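Local coordinates for protein neutral ceramidase (Pseudomonas aeruginosa, PDB 2ZWS) that hydrolyses the N-acyl linkage of ceramide to give sphingosine and a free fatty acid, and also runs the reverse synthesis, using a bound zinc ion, at residues S133-R136 with A137-R140; A172-D176 with G177-Q181; P308-P311 with E312-D315; M482-A485 with L486-R489; D516-I519 with G520-F523. All blocks are in the same frame, centred on the assembly; numbering follows the deposited sequence. Where two conformers were deposited one is given.

Interaction 1: residues S133-R136 with A137-R140; sequences SIER and AQAR
A137 N donates to S133 O, and Q138 N reaches I134 O at 2.8 Å in a nearly straight bond (168°). One residue on, the pattern slackens. A139 N meets E135 O at 3.2 Å with a more bent approach, and its bond to R136 O is weak.

Side chains then serve the last carbonyls. R140 folds back along the helix, and its NH1 donates to R136 O at 2.9 Å. The oxygen lies at the edge of the guanidinium, near its plane. NH1 comes in well to the side of the carbonyl, with a C=O...N angle of 110°. The aliphatic part of R140 packs on the same oxygen, CG and CD of R140 each lying 3.4 Å from R136 O. The R136 and R140 side chains run alongside each other, but R136 NH1 has its own partners in E556 and in the carbonyl of K11.

A water joins E135 and Q138. It donates to E135 O at 2.7 Å and to Q138 OE1. With chi1 at 72°, Q138 CG sits between its own backbone N and carbonyl carbon, and the extended chain runs back over the turn. CG of Q138 comes 3.3 Å from E135 O.

On the inner side, S133, I134 and A137 pack on strands 41-49 and 55-61. E135 forms a salt bridge with K81. The arrangement is the C-terminal end of an amphipathic helix laid against a beta sheet, with an arginine and a water on its last carbonyls.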
loop_
_atom_site.group_PDB
_atom_site.type_symbol
_atom_site.label_atom_id
_atom_site.label_comp_id
_atom_site.label_asym_id
_atom_site.label_seq_id
_atom_site.Cartn_x
_atom_site.Cartn_y
_atom_site.Cartn_z
ATOM N N SER A 133 -9.109 -11.529 -0.682
ATOM C CA SER A 133 -7.760 -12.091 -0.382
ATOM C C SER A 133 -7.809 -12.984 0.871
ATOM O O SER A 133 -7.154 -14.044 0.928
ATOM C CB SER A 133 -6.697 -10.984 -0.269
ATOM O OG SER A 133 -6.831 -10.272 0.934
ATOM N N ILE A 134 -8.620 -12.586 1.857
ATOM C CA ILE A 134 -8.763 -13.348 3.098
ATOM C C ILE A 134 -9.533 -14.620 2.838
ATOM O O ILE A 134 -9.149 -15.680 3.326
ATOM C CB ILE A 134 -9.433 -12.483 4.192
ATOM C CG1 ILE A 134 -8.534 -11.291 4.595
ATOM C CG2 ILE A 134 -9.735 -13.284 5.485
ATOM C CD1 ILE A 134 -9.260 -10.165 5.427
ATOM N N GLU A 135 -10.582 -14.524 2.030
ATOM C CA GLU A 135 -11.357 -15.702 1.631
ATOM C C GLU A 135 -10.471 -16.725 0.932
ATOM O O GLU A 135 -10.570 -17.946 1.191
ATOM C CB GLU A 135 -12.485 -15.263 0.716
ATOM C CG GLU A 135 -13.530 -14.489 1.454
ATOM C CD GLU A 135 -14.668 -14.054 0.541
ATOM O OE1 GLU A 135 -14.436 -13.829 -0.668
ATOM O OE2 GLU A 135 -15.793 -13.921 1.046
ATOM N N ARG A 136 -9.605 -16.240 0.040
ATOM C CA ARG A 136 -8.699 -17.125 -0.669
ATOM C C ARG A 136 -7.685 -17.747 0.273
ATOM O O ARG A 136 -7.417 -18.941 0.188
ATOM C CB ARG A 136 -8.001 -16.423 -1.829
ATOM C CG ARG A 136 -8.985 -16.041 -2.900
ATOM C CD ARG A 136 -8.372 -15.173 -3.980
ATOM N NE ARG A 136 -9.250 -15.137 -5.156
ATOM C CZ ARG A 136 -8.986 -14.452 -6.269
ATOM N NH1 ARG A 136 -7.885 -13.714 -6.360
ATOM N NH2 ARG A 136 -9.839 -14.493 -7.294
ATOM N N ALA A 137 -7.127 -16.942 1.171
ATOM C CA ALA A 137 -6.171 -17.437 2.138
ATOM C C ALA A 137 -6.762 -18.500 3.051
ATOM O O ALA A 137 -6.150 -19.543 3.250
ATOM C CB ALA A 137 -5.560 -16.295 2.945
ATOM N N GLN A 138 -7.940 -18.241 3.609
ATOM C CA GLN A 138 -8.525 -19.198 4.532
ATOM C C GLN A 138 -8.955 -20.498 3.851
ATOM O O GLN A 138 -9.040 -21.524 4.527
ATOM C CB GLN A 138 -9.675 -18.577 5.296
ATOM C CG GLN A 138 -10.905 -18.349 4.441
ATOM C CD GLN A 138 -12.002 -17.602 5.163
ATOM O OE1 GLN A 138 -13.132 -17.516 4.670
ATOM N NE2 GLN A 138 -11.684 -17.062 6.332
ATOM N N ALA A 139 -9.185 -20.471 2.537
ATOM C CA ALA A 139 -9.547 -21.699 1.786
ATOM C C ALA A 139 -8.305 -22.528 1.434
ATOM O O ALA A 139 -8.421 -23.650 0.893
ATOM C CB ALA A 139 -10.304 -21.323 0.516
ATOM N N ARG A 140 -7.120 -22.003 1.744
ATOM C CA ARG A 140 -5.854 -22.660 1.420
ATOM C C ARG A 140 -5.027 -22.985 2.671
ATOM O O ARG A 140 -3.811 -23.162 2.599
ATOM C CB ARG A 140 -5.047 -21.804 0.430
ATOM C CG ARG A 140 -5.733 -21.666 -0.935
ATOM C CD ARG A 140 -5.123 -20.565 -1.767
ATOM N NE ARG A 140 -5.677 -20.541 -3.127
ATOM C CZ ARG A 140 -6.923 -20.171 -3.448
ATOM N NH1 ARG A 140 -7.807 -19.820 -2.515
ATOM N NH2 ARG A 140 -7.308 -20.200 -4.723
HETATM O O HOH W 1 -12.951 -18.913 2.061
#

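Interaction 2: residues A172-D176 with G177-Q181; sequences AGYED and GIDPQ. Unlike the reference sequence in segment 172-176: A172 (reference Val).
Y174 and D176 are swung in different ways to meet the residues that follow. Chi1 of Y174 is -53°, which sets CG opposite the carbonyl carbon and lays the ring alongside I178 and D179. D176 has chi1 of 60°, with CG between its backbone N and carbonyl carbon, and this curls the carboxylate over the next peptide.

D176 OD2 accepts from I178 N at 3.1 Å. The N-H comes from well above the carboxylate plane. The same carboxylate rests on the I178 side chain, OD2 of D176 lying 3.4 Å from I178 CB.

The Y174 ring turns its edge to the second segment. CD2 of Y174 is 3.3 Å from I178 O. The D179 carboxylate stands nearly perpendicular to the ring. A water links Y174 OH to D179 OD1, to which it donates at 2.7 Å. Q181 N also donates to D179 OD1, at 3.0 Å, forming an Asx turn.

A type I beta turn from Y174 to G177 underlies this, closed by G177 N to Y174 O at 3.0 Å. G177 takes the positive-phi position at its end. I178 lies about 8 Å, side chain to side chain, from S250, the probable nucleophile.

The loop leads into strand 181-189. Y174 packs on V414, V418 and R422 of helix 414-428. D179 OD2 forms a salt bridge with R421 of that helix and a hydrogen bond with N245, while the P180 backbone hydrogen-bonds to that of L153 and its ring touches E152 of strand 142-152.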
loop_
_atom_site.group_PDB
_atom_site.type_symbol
_atom_site.label_atom_id
_atom_site.label_comp_id
_atom_site.label_asym_id
_atom_site.label_seq_id
_atom_site.Cartn_x
_atom_site.Cartn_y
_atom_site.Cartn_z
ATOM N N ALA A 172 22.580 6.088 18.134
ATOM C CA ALA A 172 23.577 5.035 17.902
ATOM C C ALA A 172 22.960 3.885 17.113
ATOM O O ALA A 172 21.878 3.413 17.446
ATOM C CB ALA A 172 24.145 4.521 19.215
ATOM N N GLY A 173 23.650 3.460 16.056
ATOM C CA GLY A 173 23.136 2.434 15.145
ATOM C C GLY A 173 22.303 3.027 14.010
ATOM O O GLY A 173 21.894 2.304 13.112
ATOM N N TYR A 174 22.056 4.335 14.061
ATOM C CA TYR A 174 21.266 5.054 13.048
ATOM C C TYR A 174 21.925 6.381 12.658
ATOM O O TYR A 174 21.242 7.331 12.286
ATOM C CB TYR A 174 19.827 5.306 13.557
ATOM C CG TYR A 174 19.147 4.048 14.036
ATOM C CD1 TYR A 174 19.113 3.717 15.395
ATOM C CD2 TYR A 174 18.562 3.165 13.132
ATOM C CE1 TYR A 174 18.532 2.556 15.839
ATOM C CE2 TYR A 174 17.966 1.994 13.573
ATOM C CZ TYR A 174 17.943 1.695 14.918
ATOM O OH TYR A 174 17.347 0.518 15.316
ATOM N N GLU A 175 23.262 6.418 12.733
ATOM C CA GLU A 175 24.043 7.628 12.489
ATOM C C GLU A 175 23.995 8.110 11.039
ATOM O O GLU A 175 24.266 9.291 10.761
ATOM C CB GLU A 175 25.503 7.421 12.926
ATOM C CG GLU A 175 25.666 6.960 14.388
ATOM C CD GLU A 175 25.746 5.446 14.551
ATOM O OE1 GLU A 175 26.374 4.975 15.541
ATOM O OE2 GLU A 175 25.200 4.710 13.690
ATOM N N ASP A 176 23.655 7.192 10.122
ATOM C CA ASP A 176 23.456 7.515 8.685
ATOM C C ASP A 176 22.016 7.972 8.380
ATOM O O ASP A 176 21.706 8.341 7.246
ATOM C CB ASP A 176 23.876 6.349 7.763
ATOM C CG ASP A 176 23.096 5.060 8.018
ATOM O OD1 ASP A 176 23.315 4.073 7.263
ATOM O OD2 ASP A 176 22.268 5.016 8.953
ATOM N N GLY A 177 21.159 7.984 9.405
ATOM C CA GLY A 177 19.747 8.362 9.262
ATOM C C GLY A 177 18.827 7.275 8.713
ATOM O O GLY A 177 17.631 7.514 8.557
ATOM N N ILE A 178 19.389 6.090 8.498
ATOM C CA ILE A 178 18.739 4.932 7.867
ATOM C C ILE A 178 18.379 3.912 8.942
ATOM O O ILE A 178 19.155 3.720 9.893
ATOM C CB ILE A 178 19.754 4.308 6.813
ATOM C CG1 ILE A 178 19.842 5.211 5.585
ATOM C CG2 ILE A 178 19.489 2.890 6.428
ATOM C CD1 ILE A 178 18.547 5.676 5.175
ATOM N N ASP A 179 17.213 3.268 8.805
ATOM C CA ASP A 179 16.961 2.064 9.567
ATOM C C ASP A 179 17.245 0.905 8.614
ATOM O O ASP A 179 16.479 0.660 7.671
ATOM C CB ASP A 179 15.517 2.009 10.094
ATOM C CG ASP A 179 15.211 0.712 10.827
ATOM O OD1 ASP A 179 16.107 -0.164 10.944
ATOM O OD2 ASP A 179 14.062 0.569 11.285
ATOM N N PRO A 180 18.387 0.228 8.781
ATOM C CA PRO A 180 18.780 -0.730 7.766
ATOM C C PRO A 180 18.125 -2.089 8.006
ATOM O O PRO A 180 18.296 -3.004 7.219
ATOM C CB PRO A 180 20.290 -0.821 7.969
ATOM C CG PRO A 180 20.431 -0.692 9.426
ATOM C CD PRO A 180 19.376 0.311 9.869
ATOM N N GLN A 181 17.360 -2.216 9.088
ATOM C CA GLN A 181 16.865 -3.549 9.433
ATOM C C GLN A 181 15.724 -4.011 8.544
ATOM O O GLN A 181 14.677 -3.357 8.477
ATOM C CB GLN A 181 16.434 -3.639 10.897
ATOM C CG GLN A 181 16.048 -5.085 11.274
ATOM C CD GLN A 181 15.930 -5.270 12.775
ATOM O OE1 GLN A 181 16.863 -5.757 13.439
ATOM N NE2 GLN A 181 14.813 -4.861 13.319
HETATM O O HOH W 2 16.494 -1.256 13.365
#

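Interaction 3: residues P308-P311 with E312-D315; sequences PIRP and EFTD
E312 reaches back to R310 with its carboxylate. In the conformer described, E312 OE2 takes the NE hydrogen of R310 at 2.8 Å, a salt bridge through a nearly straight hydrogen bond (167°). The oxygen lies in the guanidinium plane, but NE meets the carboxylate from above its own plane. The two flat groups are thus turned almost at right angles, 82° apart. A water spans the other ends: it accepts from R310 NH2 and donates to E312 OE1 at 2.7 Å. The arginine has a second acid partner: its NH2 forms a salt bridge with D481, which ties the loop to helix 471-488.

F313 follows. Its N donates to R310 O at 3.0 Å, from above the carbonyl plane. Its chi1 of -57° carries the ring alongside the R310 side chain. The ring presents its edge to the face of the guanidinium, with CE1 of F313 3.4 Å from R310 NH2. F313 CB also touches I309 CG2, 4.1 Å away. The F313 side chain further meets Q476 and Q477 of helix 471-488. The R310-to-F313 bond opens a pair of overlapping turns, which carry the chain out of strand 308-309 towards its antiparallel partner, strand 319-320. The two short strands form a small hairpin-like sheet at the surface.

T314 continues the second turn, its N donating to P311 O at 3.2 Å. Its methyl and hydroxyl part ways. CG2 of T314 packs on I309 CG2 at 3.7 Å, next to W470. OG1 instead turns to the loop ahead, bonding to Q317 O and G316 N.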
loop_
_atom_site.group_PDB
_atom_site.type_symbol
_atom_site.label_atom_id
_atom_site.label_comp_id
_atom_site.label_asym_id
_atom_site.label_seq_id
_atom_site.Cartn_x
_atom_site.Cartn_y
_atom_site.Cartn_z
ATOM N N PRO A 308 -4.522 12.199 27.623
ATOM C CA PRO A 308 -3.474 12.452 28.610
ATOM C C PRO A 308 -2.255 11.572 28.376
ATOM O O PRO A 308 -2.388 10.379 28.079
ATOM C CB PRO A 308 -4.141 12.057 29.939
ATOM C CG PRO A 308 -5.606 12.019 29.653
ATOM C CD PRO A 308 -5.669 11.508 28.238
ATOM N N ILE A 309 -1.076 12.161 28.504
ATOM C CA ILE A 309 0.172 11.425 28.388
ATOM C C ILE A 309 0.937 11.481 29.702
ATOM O O ILE A 309 1.198 12.571 30.243
ATOM C CB ILE A 309 1.074 11.969 27.257
ATOM C CG1 ILE A 309 0.240 12.213 25.995
ATOM C CG2 ILE A 309 2.217 10.984 26.994
ATOM C CD1 ILE A 309 0.860 13.106 24.987
ATOM N N ARG A 310 1.312 10.309 30.199
ATOM C CA ARG A 310 1.997 10.218 31.494
ATOM C C ARG A 310 3.433 10.750 31.395
ATOM O O ARG A 310 4.080 10.621 30.350
ATOM C CB ARG A 310 1.968 8.778 32.018
ATOM C CG ARG A 310 0.546 8.224 32.181
ATOM C CD ARG A 310 0.516 6.968 33.019
ATOM N NE ARG A 310 1.329 5.884 32.461
ATOM C CZ ARG A 310 0.915 5.026 31.527
ATOM N NH1 ARG A 310 -0.309 5.122 31.014
ATOM N NH2 ARG A 310 1.733 4.081 31.110
ATOM N N PRO A 311 3.935 11.379 32.484
ATOM C CA PRO A 311 5.285 11.958 32.454
ATOM C C PRO A 311 6.430 11.027 32.044
ATOM O O PRO A 311 7.420 11.513 31.496
ATOM C CB PRO A 311 5.500 12.471 33.895
ATOM C CG PRO A 311 4.390 11.942 34.714
ATOM C CD PRO A 311 3.254 11.638 33.767
ATOM N N GLU A 312 6.301 9.723 32.301
ATOM C CA GLU A 312 7.331 8.762 31.894
ATOM C C GLU A 312 7.641 8.795 30.390
ATOM O O GLU A 312 8.721 8.371 29.972
ATOM C CB GLU A 312 6.971 7.340 32.348
ATOM C CG GLU A 312 5.536 6.923 32.066
ATOM C CD GLU A 312 5.025 5.819 32.982
ATOM O OE1 GLU A 312 5.709 4.784 33.115
ATOM O OE2 GLU A 312 3.927 5.979 33.561
ATOM N N PHE A 313 6.714 9.316 29.588
ATOM C CA PHE A 313 6.876 9.340 28.123
ATOM C C PHE A 313 7.205 10.714 27.536
ATOM O O PHE A 313 7.544 10.827 26.357
ATOM C CB PHE A 313 5.618 8.764 27.457
ATOM C CG PHE A 313 5.298 7.377 27.910
ATOM C CD1 PHE A 313 4.297 7.149 28.859
ATOM C CD2 PHE A 313 6.006 6.291 27.404
ATOM C CE1 PHE A 313 4.014 5.853 29.306
ATOM C CE2 PHE A 313 5.729 4.989 27.840
ATOM C CZ PHE A 313 4.729 4.766 28.793
ATOM N N THR A 314 7.117 11.752 28.360
ATOM C CA THR A 314 7.317 13.115 27.881
ATOM C C THR A 314 8.660 13.683 28.354
ATOM O O THR A 314 9.658 12.963 28.415
ATOM C CB THR A 314 6.173 14.007 28.355
ATOM O OG1 THR A 314 6.230 14.097 29.782
ATOM C CG2 THR A 314 4.826 13.409 27.960
ATOM N N ASP A 315 8.669 14.971 28.679
ATOM C CA ASP A 315 9.854 15.634 29.240
ATOM C C ASP A 315 9.943 15.417 30.751
ATOM O O ASP A 315 10.966 15.723 31.376
ATOM C CB ASP A 315 9.860 17.135 28.888
ATOM C CG ASP A 315 8.550 17.851 29.247
ATOM O OD1 ASP A 315 8.521 19.096 29.108
ATOM O OD2 ASP A 315 7.555 17.202 29.657
HETATM O O HOH W 3 3.946 2.872 32.440
#

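Interaction 4: residues M482-A485 with L486-R489; sequences MAVA and LRER
V484 O takes the N-H of E488 at 2.9 Å, almost in line with the carbonyl. The same oxygen is lined by carbon: E488 CG comes to 3.3 Å from V484 O, and R487 CB also packs on it. Two more backbone bonds precede this one along the helix. L486 N donates to M482 O at 3.0 Å and R487 N to A483 O at 2.9 Å.

The V484 side chain runs alongside those of R487 and E488, pointing the same way. R487 leaves the helix with CG opposite its backbone N (chi1 -178°) and bends at chi3. The bend brings one face of the guanidinium over V484 CG2, while NH2 of R487 is 3.7 Å from V484 CG1. E488 bends at chi2 and brings its carboxylate to the guanidinium edge. R487 NE forms a salt bridge with E488 OE1 at 2.7 Å, its hydrogen on the anti lone pair, and NH2 adds a weak bond to the same oxygen. R487 NH1 turns elsewhere, to A427 O.

This is the last turn of helix 471-488, an amphipathic helix. The charged pair and V484 lie on one side. M482, A483 and L486 face the protein: M482 and L486 pack on strands 295-303 and 392-400, and A483 meets V424 and S428 of helix 414-428.

R489 is the first residue to leave helical geometry, with a positive phi. It was deposited in two conformers, and the one described brings R489 O too close to A485 O, so its contacts are doubtful.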
loop_
_atom_site.group_PDB
_atom_site.type_symbol
_atom_site.label_atom_id
_atom_site.label_comp_id
_atom_site.label_asym_id
_atom_site.label_seq_id
_atom_site.Cartn_x
_atom_site.Cartn_y
_atom_site.Cartn_z
ATOM N N MET A 482 -0.443 -1.524 25.899
ATOM C CA MET A 482 -0.990 -2.711 25.232
ATOM C C MET A 482 -0.070 -3.910 25.448
ATOM O O MET A 482 -0.542 -5.008 25.715
ATOM C CB MET A 482 -1.189 -2.444 23.740
ATOM C CG MET A 482 -1.803 -3.652 23.025
ATOM S SD MET A 482 -2.425 -3.164 21.398
ATOM C CE MET A 482 -3.932 -2.294 21.868
ATOM N N ALA A 483 1.244 -3.688 25.365
ATOM C CA ALA A 483 2.229 -4.761 25.567
ATOM C C ALA A 483 2.122 -5.313 26.993
ATOM O O ALA A 483 2.216 -6.526 27.219
ATOM C CB ALA A 483 3.655 -4.235 25.314
ATOM N N VAL A 484 1.969 -4.415 27.966
ATOM C CA VAL A 484 1.808 -4.827 29.364
ATOM C C VAL A 484 0.525 -5.636 29.534
ATOM O O VAL A 484 0.540 -6.692 30.172
ATOM C CB VAL A 484 1.814 -3.607 30.299
ATOM C CG1 VAL A 484 1.334 -3.993 31.745
ATOM C CG2 VAL A 484 3.226 -2.997 30.349
ATOM N N ALA A 485 -0.579 -5.174 28.941
ATOM C CA ALA A 485 -1.818 -5.981 28.960
ATOM C C ALA A 485 -1.630 -7.409 28.403
ATOM O O ALA A 485 -2.091 -8.380 28.998
ATOM C CB ALA A 485 -2.944 -5.248 28.230
ATOM N N LEU A 486 -0.968 -7.526 27.248
ATOM C CA LEU A 486 -0.620 -8.849 26.695
ATOM C C LEU A 486 0.180 -9.668 27.688
ATOM O O LEU A 486 -0.124 -10.836 27.928
ATOM C CB LEU A 486 0.197 -8.694 25.404
ATOM C CG LEU A 486 -0.630 -8.675 24.138
ATOM C CD1 LEU A 486 0.152 -8.011 23.013
ATOM C CD2 LEU A 486 -1.091 -10.067 23.754
ATOM N N ARG A 487 1.209 -9.050 28.273
ATOM C CA ARG A 487 2.099 -9.745 29.194
ATOM C C ARG A 487 1.320 -10.300 30.380
ATOM O O ARG A 487 1.569 -11.431 30.816
ATOM C CB ARG A 487 3.165 -8.787 29.708
ATOM C CG ARG A 487 4.207 -9.441 30.660
ATOM C CD ARG A 487 5.169 -8.384 31.139
ATOM N NE ARG A 487 4.549 -7.469 32.103
ATOM C CZ ARG A 487 4.919 -6.211 32.319
ATOM N NH1 ARG A 487 5.879 -5.634 31.590
ATOM N NH2 ARG A 487 4.304 -5.510 33.266
ATOM N N GLU A 488 0.434 -9.470 30.921
ATOM C CA GLU A 488 -0.285 -9.798 32.156
ATOM C C GLU A 488 -1.561 -10.584 31.908
ATOM O O GLU A 488 -2.290 -10.938 32.863
ATOM C CB GLU A 488 -0.609 -8.506 32.910
ATOM C CG GLU A 488 0.605 -7.717 33.348
ATOM C CD GLU A 488 1.597 -8.541 34.169
ATOM O OE1 GLU A 488 2.817 -8.451 33.921
ATOM O OE2 GLU A 488 1.161 -9.297 35.073
ATOM N N ARG A 489 -1.755 -10.914 30.631
ATOM C CA ARG A 489 -3.027 -11.360 30.106
ATOM C C ARG A 489 -3.886 -10.121 30.410
ATOM O O ARG A 489 -3.350 -9.029 30.506
ATOM C CB ARG A 489 -3.468 -12.689 30.749
ATOM C CG ARG A 489 -2.357 -13.780 30.837
ATOM C CD ARG A 489 -1.974 -14.413 29.484
ATOM N NE ARG A 489 -0.917 -15.445 29.546
ATOM C CZ ARG A 489 -0.586 -16.240 28.517
ATOM N NH1 ARG A 489 -1.245 -16.137 27.365
ATOM N NH2 ARG A 489 0.397 -17.128 28.628
#

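Interaction 5: residues D516-I519 with G520-F523; sequences DPYI and GKSF
P517 sits over one face of the F523 ring. P517 CG sits 4.0 Å from the ring centroid and only 12° off the ring normal, a CH-pi contact close to the centre. CD of P517 adds to it, 3.7 Å from F523 CZ. The far end of the ring reaches beyond the proline side chain to the peptide before it, with F523 CZ 3.5 Å from D516 C. With chi1 of -70°, F523 CG stands opposite the carbonyl carbon, and the ring turns back to the first segment. P517 CB also packs on the K521 carbonyl, 3.4 Å from K521 O.

Between these residues the chain reverses in a type II beta turn from Y518 to K521. K521 N donates to Y518 O at 2.9 Å, from above the carbonyl plane. G520 takes the third position with positive phi (76°), as is usual in this turn.

K521 crosses the Y518 side chain obliquely. Its CD lies 3.9 Å from Y518 CB. Further out the lysine bends at chi4, and a water links its end to the turn: the water accepts from K521 NZ and donates to I519 O at 2.9 Å.

The loop leads into strand 526-528. Y518 packs on L527 of that strand and on A595 and K597 of strand 595-603, while P517, Y518 and K521 all touch V545. D516 is tied to S594. The chemistry is mostly apolar and backbone-based: one turn bond and proline-on-ring packing probably help to hold the loop's shape, and the charged lysine end is joined to it through water.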
loop_
_atom_site.group_PDB
_atom_site.type_symbol
_atom_site.label_atom_id
_atom_site.label_comp_id
_atom_site.label_asym_id
_atom_site.label_seq_id
_atom_site.Cartn_x
_atom_site.Cartn_y
_atom_site.Cartn_z
ATOM N N ASP A 516 -18.105 6.628 -27.538
ATOM C CA ASP A 516 -18.366 6.343 -28.938
ATOM C C ASP A 516 -17.070 5.840 -29.555
ATOM O O ASP A 516 -15.981 6.255 -29.122
ATOM C CB ASP A 516 -18.782 7.617 -29.656
ATOM C CG ASP A 516 -20.140 8.115 -29.212
ATOM O OD1 ASP A 516 -20.184 9.191 -28.581
ATOM O OD2 ASP A 516 -21.149 7.426 -29.490
ATOM N N PRO A 517 -17.171 4.982 -30.590
ATOM C CA PRO A 517 -15.968 4.581 -31.298
ATOM C C PRO A 517 -15.434 5.745 -32.128
ATOM O O PRO A 517 -16.119 6.778 -32.280
ATOM C CB PRO A 517 -16.434 3.445 -32.220
ATOM C CG PRO A 517 -17.909 3.255 -31.953
ATOM C CD PRO A 517 -18.401 4.402 -31.169
ATOM N N TYR A 518 -14.211 5.612 -32.632
ATOM C CA TYR A 518 -13.697 6.579 -33.602
ATOM C C TYR A 518 -14.692 6.602 -34.759
ATOM O O TYR A 518 -15.237 5.567 -35.139
ATOM C CB TYR A 518 -12.365 6.109 -34.170
ATOM C CG TYR A 518 -11.104 6.410 -33.379
ATOM C CD1 TYR A 518 -9.966 6.844 -34.044
ATOM C CD2 TYR A 518 -11.024 6.196 -31.995
ATOM C CE1 TYR A 518 -8.782 7.094 -33.372
ATOM C CE2 TYR A 518 -9.837 6.443 -31.299
ATOM C CZ TYR A 518 -8.727 6.887 -31.994
ATOM O OH TYR A 518 -7.543 7.131 -31.346
ATOM N N ILE A 519 -14.883 7.793 -35.320
ATOM C CA ILE A 519 -15.675 7.979 -36.524
ATOM C C ILE A 519 -15.233 6.987 -37.597
ATOM O O ILE A 519 -14.031 6.834 -37.892
ATOM C CB ILE A 519 -15.583 9.454 -36.988
ATOM C CG1 ILE A 519 -16.264 10.372 -35.962
ATOM C CG2 ILE A 519 -16.212 9.655 -38.360
ATOM C CD1 ILE A 519 -17.734 10.045 -35.711
ATOM N N GLY A 520 -16.216 6.272 -38.136
ATOM C CA GLY A 520 -15.972 5.268 -39.149
ATOM C C GLY A 520 -15.392 3.960 -38.670
ATOM O O GLY A 520 -15.016 3.126 -39.479
ATOM N N LYS A 521 -15.310 3.770 -37.352
ATOM C CA LYS A 521 -14.724 2.537 -36.817
ATOM C C LYS A 521 -15.643 1.903 -35.770
ATOM O O LYS A 521 -16.714 2.442 -35.455
ATOM C CB LYS A 521 -13.330 2.833 -36.215
ATOM C CG LYS A 521 -12.370 3.499 -37.178
ATOM C CD LYS A 521 -10.935 3.522 -36.655
ATOM C CE LYS A 521 -10.086 4.551 -37.401
ATOM N NZ LYS A 521 -9.918 4.204 -38.834
ATOM N N SER A 522 -15.234 0.746 -35.244
ATOM C CA SER A 522 -15.978 0.098 -34.165
ATOM C C SER A 522 -15.073 -0.108 -32.958
ATOM O O SER A 522 -13.847 -0.178 -33.106
ATOM C CB SER A 522 -16.573 -1.243 -34.616
ATOM O OG SER A 522 -15.575 -2.229 -34.832
ATOM N N PHE A 523 -15.680 -0.213 -31.776
ATOM C CA PHE A 523 -14.899 -0.507 -30.570
ATOM C C PHE A 523 -14.075 -1.773 -30.810
ATOM O O PHE A 523 -14.585 -2.744 -31.347
ATOM C CB PHE A 523 -15.812 -0.727 -29.358
ATOM C CG PHE A 523 -16.497 0.502 -28.869
ATOM C CD1 PHE A 523 -15.769 1.590 -28.414
ATOM C CD2 PHE A 523 -17.894 0.576 -28.841
ATOM C CE1 PHE A 523 -16.410 2.745 -27.969
ATOM C CE2 PHE A 523 -18.544 1.730 -28.396
ATOM C CZ PHE A 523 -17.796 2.803 -27.932
HETATM O O HOH W 4 -12.215 5.576 -39.825
#

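In the fold
The five contacts follow one another along the chain; none nests within or crosses another. Interaction 1 closes the end of helix 120-138, beside the large mixed sheet. Interaction 2 closes a loop before strand 181-189 of that sheet and reaches helix 414-428. Interaction 3 turns the chain between the short strands 308-309 and 319-320. Interaction 4 ends helix 471-488. That helix links the last two: its earlier residues pack on interaction 3, and the two contacts come within about 7 Å at their nearest atoms. Interaction 5 shapes a loop before strand 526-528, about 65 Å from interaction 4 between centres, across the chain's centre.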